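Local structure of regulator of Ty1 transposition protein 107 (Saccharomyces cerevisiae, 3T7K) at residues Glu90-Ile93 against Asp94-Gln98; Ile144-Val147 against Asn148-Gly152. The protein takes part in DNA damage repair and, through its C-terminal tandem BRCT repeats, binds the phosphorylated tail of histone H2A. All blocks are in the same frame, centred on the assembly; numbering follows the deposited sequence.

Contact 1: residues Glu90-Ile93 against Asp94-Gln98; sequences EFII and DLLKQ
F91 and L95, one helical turn apart, lie side by side and point the same way: CD2 of L95 comes obliquely against the ring of F91, 3.8 Å from its CE2. With CG anti to the backbone N in both residues (chi1 171° for F91), the ring and the isobutyl group descend from the same flank of the helix. I92 and L96 repeat the pairing more loosely, CG2 of I92 standing 4.1 Å from CD1 of L96. Beneath runs the i to i+4 ladder, D94 N meeting E90 O at 2.7 Å and K97 N meeting I93 O at 2.9 Å. The carboxylate of D94 turns back along its own turn, its CG 3.1 Å from E90 O, and OD2 is hydrogen-bonded to the Y116 hydroxyl. With an alanine here the carboxylate is gone, and the Y116 hydroxyl would probably be left without this hydrogen-bond partner. Further out, Y21 meets the F91 ring edge-to-face, and I48 and F64 of the parallel sheet receive the apolar flank. Through F91, I92 and L95 the helix thus packs by hydrocarbon on the sheet of the tandem pair's first BRCT repeat, while D94 ties it by a polar bond to the loop carrying Y116.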
ATOM      1  N   GLU C  90       3.280 -21.832 -18.366  1.00 40.94           N
ATOM      2  CA  GLU C  90       2.736 -23.181 -18.217  1.00 43.20           C
ATOM      3  C   GLU C  90       1.728 -23.280 -17.051  1.00 47.80           C
ATOM      4  O   GLU C  90       0.835 -24.135 -17.054  1.00 47.07           O
ATOM      5  CB  GLU C  90       3.879 -24.182 -18.020  1.00 42.46           C
ATOM      6  CG  GLU C  90       4.571 -24.640 -19.301  1.00 47.35           C
ATOM      7  CD  GLU C  90       5.592 -23.636 -19.855  1.00 54.94           C
ATOM      8  OE1 GLU C  90       5.596 -22.454 -19.432  1.00 49.04           O
ATOM      9  OE2 GLU C  90       6.396 -24.040 -20.728  1.00 60.61           O
ATOM     10  N   PHE C  91       1.878 -22.413 -16.053  1.00 44.70           N
ATOM     11  CA  PHE C  91       0.928 -22.367 -14.947  1.00 43.67           C
ATOM     12  C   PHE C  91      -0.481 -22.117 -15.460  1.00 46.35           C
ATOM     13  O   PHE C  91      -1.390 -22.913 -15.222  1.00 43.03           O
ATOM     14  CB  PHE C  91       1.293 -21.290 -13.932  1.00 37.40           C
ATOM     15  CG  PHE C  91       0.226 -21.060 -12.892  1.00 37.61           C
ATOM     16  CD1 PHE C  91       0.147 -21.873 -11.770  1.00 42.62           C
ATOM     17  CD2 PHE C  91      -0.694 -20.040 -13.038  1.00 34.92           C
ATOM     18  CE1 PHE C  91      -0.841 -21.667 -10.810  1.00 39.20           C
ATOM     19  CE2 PHE C  91      -1.685 -19.828 -12.092  1.00 38.13           C
ATOM     20  CZ  PHE C  91      -1.760 -20.647 -10.976  1.00 41.05           C
ATOM     21  N   ILE C  92      -0.659 -20.989 -16.138  1.00 42.35           N
ATOM     22  CA  ILE C  92      -1.947 -20.622 -16.702  1.00 45.58           C
ATOM     23  C   ILE C  92      -2.412 -21.672 -17.712  1.00 48.86           C
ATOM     24  O   ILE C  92      -3.607 -21.974 -17.830  1.00 44.05           O
ATOM     25  CB  ILE C  92      -1.874 -19.255 -17.396  1.00 43.96           C
ATOM     26  CG1 ILE C  92      -1.487 -18.169 -16.399  1.00 42.32           C
ATOM     27  CG2 ILE C  92      -3.197 -18.915 -18.041  1.00 44.66           C
ATOM     28  CD1 ILE C  92      -2.604 -17.786 -15.472  1.00 37.51           C
ATOM     29  N   ILE C  93      -1.459 -22.236 -18.441  1.00 48.07           N
ATOM     30  CA  ILE C  93      -1.802 -23.223 -19.455  1.00 49.56           C
ATOM     31  C   ILE C  93      -2.351 -24.480 -18.780  1.00 47.80           C
ATOM     32  O   ILE C  93      -3.455 -24.916 -19.076  1.00 49.55           O
ATOM     33  CB  ILE C  93      -0.598 -23.547 -20.376  1.00 48.08           C
ATOM     34  CG1 ILE C  93      -0.273 -22.348 -21.273  1.00 47.99           C
ATOM     35  CG2 ILE C  93      -0.897 -24.751 -21.252  1.00 50.63           C
ATOM     36  CD1 ILE C  93       0.910 -22.586 -22.186  1.00 48.60           C
ATOM     37  N   ASP C  94      -1.577 -25.054 -17.866  1.00 48.03           N
ATOM     38  CA  ASP C  94      -2.016 -26.238 -17.133  1.00 50.67           C
ATOM     39  C   ASP C  94      -3.325 -25.995 -16.404  1.00 47.93           C
ATOM     40  O   ASP C  94      -4.188 -26.875 -16.342  1.00 50.82           O
ATOM     41  CB  ASP C  94      -0.952 -26.675 -16.138  1.00 50.13           C
ATOM     42  CG  ASP C  94       0.274 -27.224 -16.820  1.00 53.69           C
ATOM     43  OD1 ASP C  94       0.215 -27.390 -18.058  1.00 50.61           O
ATOM     44  OD2 ASP C  94       1.280 -27.499 -16.124  1.00 56.18           O
ATOM     45  N   LEU C  95      -3.457 -24.790 -15.862  1.00 47.14           N
ATOM     46  CA  LEU C  95      -4.641 -24.392 -15.124  1.00 45.17           C
ATOM     47  C   LEU C  95      -5.875 -24.474 -16.003  1.00 49.53           C
ATOM     48  O   LEU C  95      -6.848 -25.166 -15.675  1.00 48.61           O
ATOM     49  CB  LEU C  95      -4.471 -22.977 -14.583  1.00 42.61           C
ATOM     50  CG  LEU C  95      -5.599 -22.453 -13.704  1.00 43.34           C
ATOM     51  CD1 LEU C  95      -6.050 -23.522 -12.707  1.00 40.60           C
ATOM     52  CD2 LEU C  95      -5.147 -21.188 -12.995  1.00 40.20           C
ATOM     53  N   LEU C  96      -5.843 -23.759 -17.119  1.00 47.82           N
ATOM     54  CA  LEU C  96      -6.976 -23.769 -18.042  1.00 48.12           C
ATOM     55  C   LEU C  96      -7.253 -25.156 -18.637  1.00 49.32           C
ATOM     56  O   LEU C  96      -8.403 -25.529 -18.827  1.00 52.82           O
ATOM     57  CB  LEU C  96      -6.809 -22.708 -19.131  1.00 49.41           C
ATOM     58  CG  LEU C  96      -6.930 -21.263 -18.634  1.00 47.21           C
ATOM     59  CD1 LEU C  96      -6.653 -20.265 -19.744  1.00 50.93           C
ATOM     60  CD2 LEU C  96      -8.291 -21.012 -18.017  1.00 45.43           C
ATOM     61  N   LYS C  97      -6.202 -25.921 -18.911  1.00 47.73           N
ATOM     62  CA  LYS C  97      -6.354 -27.293 -19.387  1.00 52.70           C
ATOM     63  C   LYS C  97      -7.241 -28.084 -18.426  1.00 55.30           C
ATOM     64  O   LYS C  97      -8.257 -28.666 -18.820  1.00 56.68           O
ATOM     65  CB  LYS C  97      -4.979 -27.961 -19.507  1.00 54.40           C
ATOM     66  CG  LYS C  97      -4.968 -29.377 -20.081  0.48 57.73           C
ATOM     67  CD  LYS C  97      -3.549 -29.756 -20.526  0.78 62.14           C
ATOM     68  CE  LYS C  97      -3.318 -31.266 -20.530  0.35 64.87           C
ATOM     69  NZ  LYS C  97      -3.973 -31.959 -21.674  1.00 69.54           N
ATOM     70  N   GLN C  98      -6.855 -28.081 -17.156  1.00 56.35           N
ATOM     71  CA  GLN C  98      -7.596 -28.774 -16.106  1.00 53.30           C
ATOM     72  C   GLN C  98      -9.026 -28.252 -15.986  1.00 52.21           C
ATOM     73  O   GLN C  98      -9.971 -29.026 -15.834  1.00 55.48           O
ATOM     74  CB  GLN C  98      -6.867 -28.606 -14.772  1.00 54.73           C
ATOM     75  CG  GLN C  98      -7.146 -29.682 -13.751  1.00 56.38           C
ATOM     76  CD  GLN C  98      -6.258 -29.540 -12.536  1.00 54.48           C
ATOM     77  OE1 GLN C  98      -6.533 -28.735 -11.644  1.00 49.72           O
ATOM     78  NE2 GLN C  98      -5.170 -30.311 -12.502  1.00 51.23           N
TER

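Contact 2: residues Ile144-Val147 against Asn148-Gly152; sequences INLV and NDIPG
L146 carries CG anti to its backbone N (chi1 -176°), and I150 does the same with CG1, which brings the two side chains across each other at about a right angle. CG of L146 lies 4.1 Å from CG2 of I150, and both its methyls come almost as near to the same side chain. D149 is turned differently, with CG between backbone N and carbonyl carbon (chi1 71°), and this swings OD2 back over V147 to within 3.2 Å of CG2, a tight approach of a carboxylate oxygen to a methyl group. The same oxygen is hydrogen-bonded to T203 OG1, so a polar bond fixes it beside the hydrocarbon. V147 to I150 form a type I beta turn, closed by I150 N to V147 O at 3.3 Å; the bond is bent, 139° at the hydrogen, and the donor stands well above the carbonyl plane. The turn bends the chain sharply aside as it leaves strand 143-147, an inner strand of the mixed sheet. There L146 and I150 share I157 of helix 154-163 on one hand and I201 of strand 198-201 on the other, filling the layer between helix and sheet in the second repeat of this tandem pair.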
ATOM      1  N   ILE C 144      20.767  10.770 -12.102  1.00 35.03           N
ATOM      2  CA  ILE C 144      21.731  10.347 -13.099  1.00 37.27           C
ATOM      3  C   ILE C 144      21.562  11.121 -14.387  1.00 38.27           C
ATOM      4  O   ILE C 144      20.553  11.788 -14.608  1.00 37.17           O
ATOM      5  CB  ILE C 144      21.570   8.866 -13.446  1.00 35.97           C
ATOM      6  CG1 ILE C 144      20.184   8.636 -14.045  1.00 41.46           C
ATOM      7  CG2 ILE C 144      21.794   8.003 -12.225  1.00 33.21           C
ATOM      8  CD1 ILE C 144      20.069   7.363 -14.840  1.00 43.26           C
ATOM      9  N   ASN C 145      22.561  10.987 -15.247  1.00 35.30           N
ATOM     10  CA  ASN C 145      22.528  11.541 -16.572  1.00 33.38           C
ATOM     11  C   ASN C 145      22.558  10.389 -17.532  1.00 35.92           C
ATOM     12  O   ASN C 145      23.349   9.464 -17.367  1.00 38.01           O
ATOM     13  CB  ASN C 145      23.767  12.427 -16.806  1.00 34.48           C
ATOM     14  CG  ASN C 145      23.889  13.519 -15.783  1.00 31.22           C
ATOM     15  OD1 ASN C 145      23.454  14.650 -16.008  1.00 38.52           O
ATOM     16  ND2 ASN C 145      24.455  13.189 -14.636  1.00 30.65           N
ATOM     17  N   LEU C 146      21.722  10.466 -18.556  1.00 35.04           N
ATOM     18  CA  LEU C 146      21.567   9.391 -19.510  1.00 37.06           C
ATOM     19  C   LEU C 146      21.736   9.997 -20.889  1.00 41.23           C
ATOM     20  O   LEU C 146      21.128  11.020 -21.188  1.00 40.19           O
ATOM     21  CB  LEU C 146      20.157   8.798 -19.354  1.00 37.69           C
ATOM     22  CG  LEU C 146      19.740   7.576 -20.168  1.00 40.79           C
ATOM     23  CD1 LEU C 146      20.579   6.380 -19.794  1.00 38.98           C
ATOM     24  CD2 LEU C 146      18.262   7.274 -19.930  1.00 43.77           C
ATOM     25  N   VAL C 147      22.567   9.379 -21.724  1.00 36.91           N
ATOM     26  CA  VAL C 147      22.746   9.855 -23.076  1.00 43.37           C
ATOM     27  C   VAL C 147      21.493   9.580 -23.884  1.00 48.94           C
ATOM     28  O   VAL C 147      20.842   8.537 -23.721  1.00 47.18           O
ATOM     29  CB  VAL C 147      23.966   9.216 -23.770  1.00 45.61           C
ATOM     30  CG1 VAL C 147      25.242   9.673 -23.106  1.00 41.15           C
ATOM     31  CG2 VAL C 147      23.855   7.695 -23.765  1.00 44.95           C
ATOM     32  N   ASN C 148      21.159  10.534 -24.745  1.00 47.73           N
ATOM     33  CA  ASN C 148      19.928  10.495 -25.522  1.00 48.81           C
ATOM     34  C   ASN C 148      19.879   9.338 -26.499  1.00 47.78           C
ATOM     35  O   ASN C 148      18.801   8.928 -26.914  1.00 52.00           O
ATOM     36  CB  ASN C 148      19.729  11.812 -26.283  1.00 50.97           C
ATOM     37  CG  ASN C 148      18.278  12.052 -26.661  0.30 50.76           C
ATOM     38  OD1 ASN C 148      17.423  11.200 -26.435  0.68 50.32           O
ATOM     39  ND2 ASN C 148      17.994  13.216 -27.238  0.62 52.77           N
ATOM     40  N   ASP C 149      21.040   8.811 -26.869  1.00 44.74           N
ATOM     41  CA  ASP C 149      21.100   7.736 -27.857  1.00 51.30           C
ATOM     42  C   ASP C 149      21.167   6.346 -27.233  1.00 52.25           C
ATOM     43  O   ASP C 149      21.693   5.409 -27.839  1.00 52.92           O
ATOM     44  CB  ASP C 149      22.284   7.934 -28.814  1.00 49.29           C
ATOM     45  CG  ASP C 149      23.625   7.679 -28.153  1.00 59.17           C
ATOM     46  OD1 ASP C 149      24.662   7.816 -28.843  1.00 61.59           O
ATOM     47  OD2 ASP C 149      23.652   7.351 -26.945  1.00 56.32           O
ATOM     48  N   ILE C 150      20.653   6.215 -26.015  1.00 51.08           N
ATOM     49  CA  ILE C 150      20.644   4.923 -25.348  1.00 52.63           C
ATOM     50  C   ILE C 150      19.631   4.006 -26.035  1.00 52.13           C
ATOM     51  O   ILE C 150      18.489   4.396 -26.260  1.00 55.12           O
ATOM     52  CB  ILE C 150      20.331   5.059 -23.832  1.00 50.50           C
ATOM     53  CG1 ILE C 150      20.729   3.785 -23.082  1.00 47.68           C
ATOM     54  CG2 ILE C 150      18.864   5.425 -23.600  1.00 46.32           C
ATOM     55  CD1 ILE C 150      22.219   3.674 -22.744  1.00 50.54           C
ATOM     56  N   PRO C 151      20.071   2.799 -26.415  1.00 53.49           N
ATOM     57  CA  PRO C 151      19.215   1.747 -26.979  1.00 55.45           C
ATOM     58  C   PRO C 151      18.023   1.398 -26.084  1.00 54.81           C
ATOM     59  O   PRO C 151      18.201   1.050 -24.914  1.00 57.66           O
ATOM     60  CB  PRO C 151      20.167   0.547 -27.107  1.00 57.65           C
ATOM     61  CG  PRO C 151      21.456   0.964 -26.427  1.00 58.07           C
ATOM     62  CD  PRO C 151      21.494   2.445 -26.503  1.00 56.35           C
ATOM     63  N   GLY C 152      16.825   1.476 -26.653  1.00 50.04           N
ATOM     64  CA  GLY C 152      15.587   1.319 -25.908  1.00 50.40           C
ATOM     65  C   GLY C 152      14.905   2.673 -25.819  1.00 54.26           C
ATOM     66  O   GLY C 152      13.674   2.773 -25.707  1.00 48.15           O
TER

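Followed from the N terminus, the chain first builds the parallel sheet of one BRCT repeat, whose last strand, 85-87, leads into helix 90-99 and contact 1. It then crosses to the second repeat of the pair, where strand 143-147 runs into the turn of contact 2. Both contacts are local, each within one unbroken run of residues, so neither closes a long loop; they stand in series and do not nest or cross. The centres of contact 1 and contact 2 lie about 40 Å apart, on opposite sides of the chain's centre. Contact 1 lies within a helix set against strands 48-50 and 62-64; contact 2 joins strand 143-147 to the turn leading to helix 154-163, beside strand 198-201.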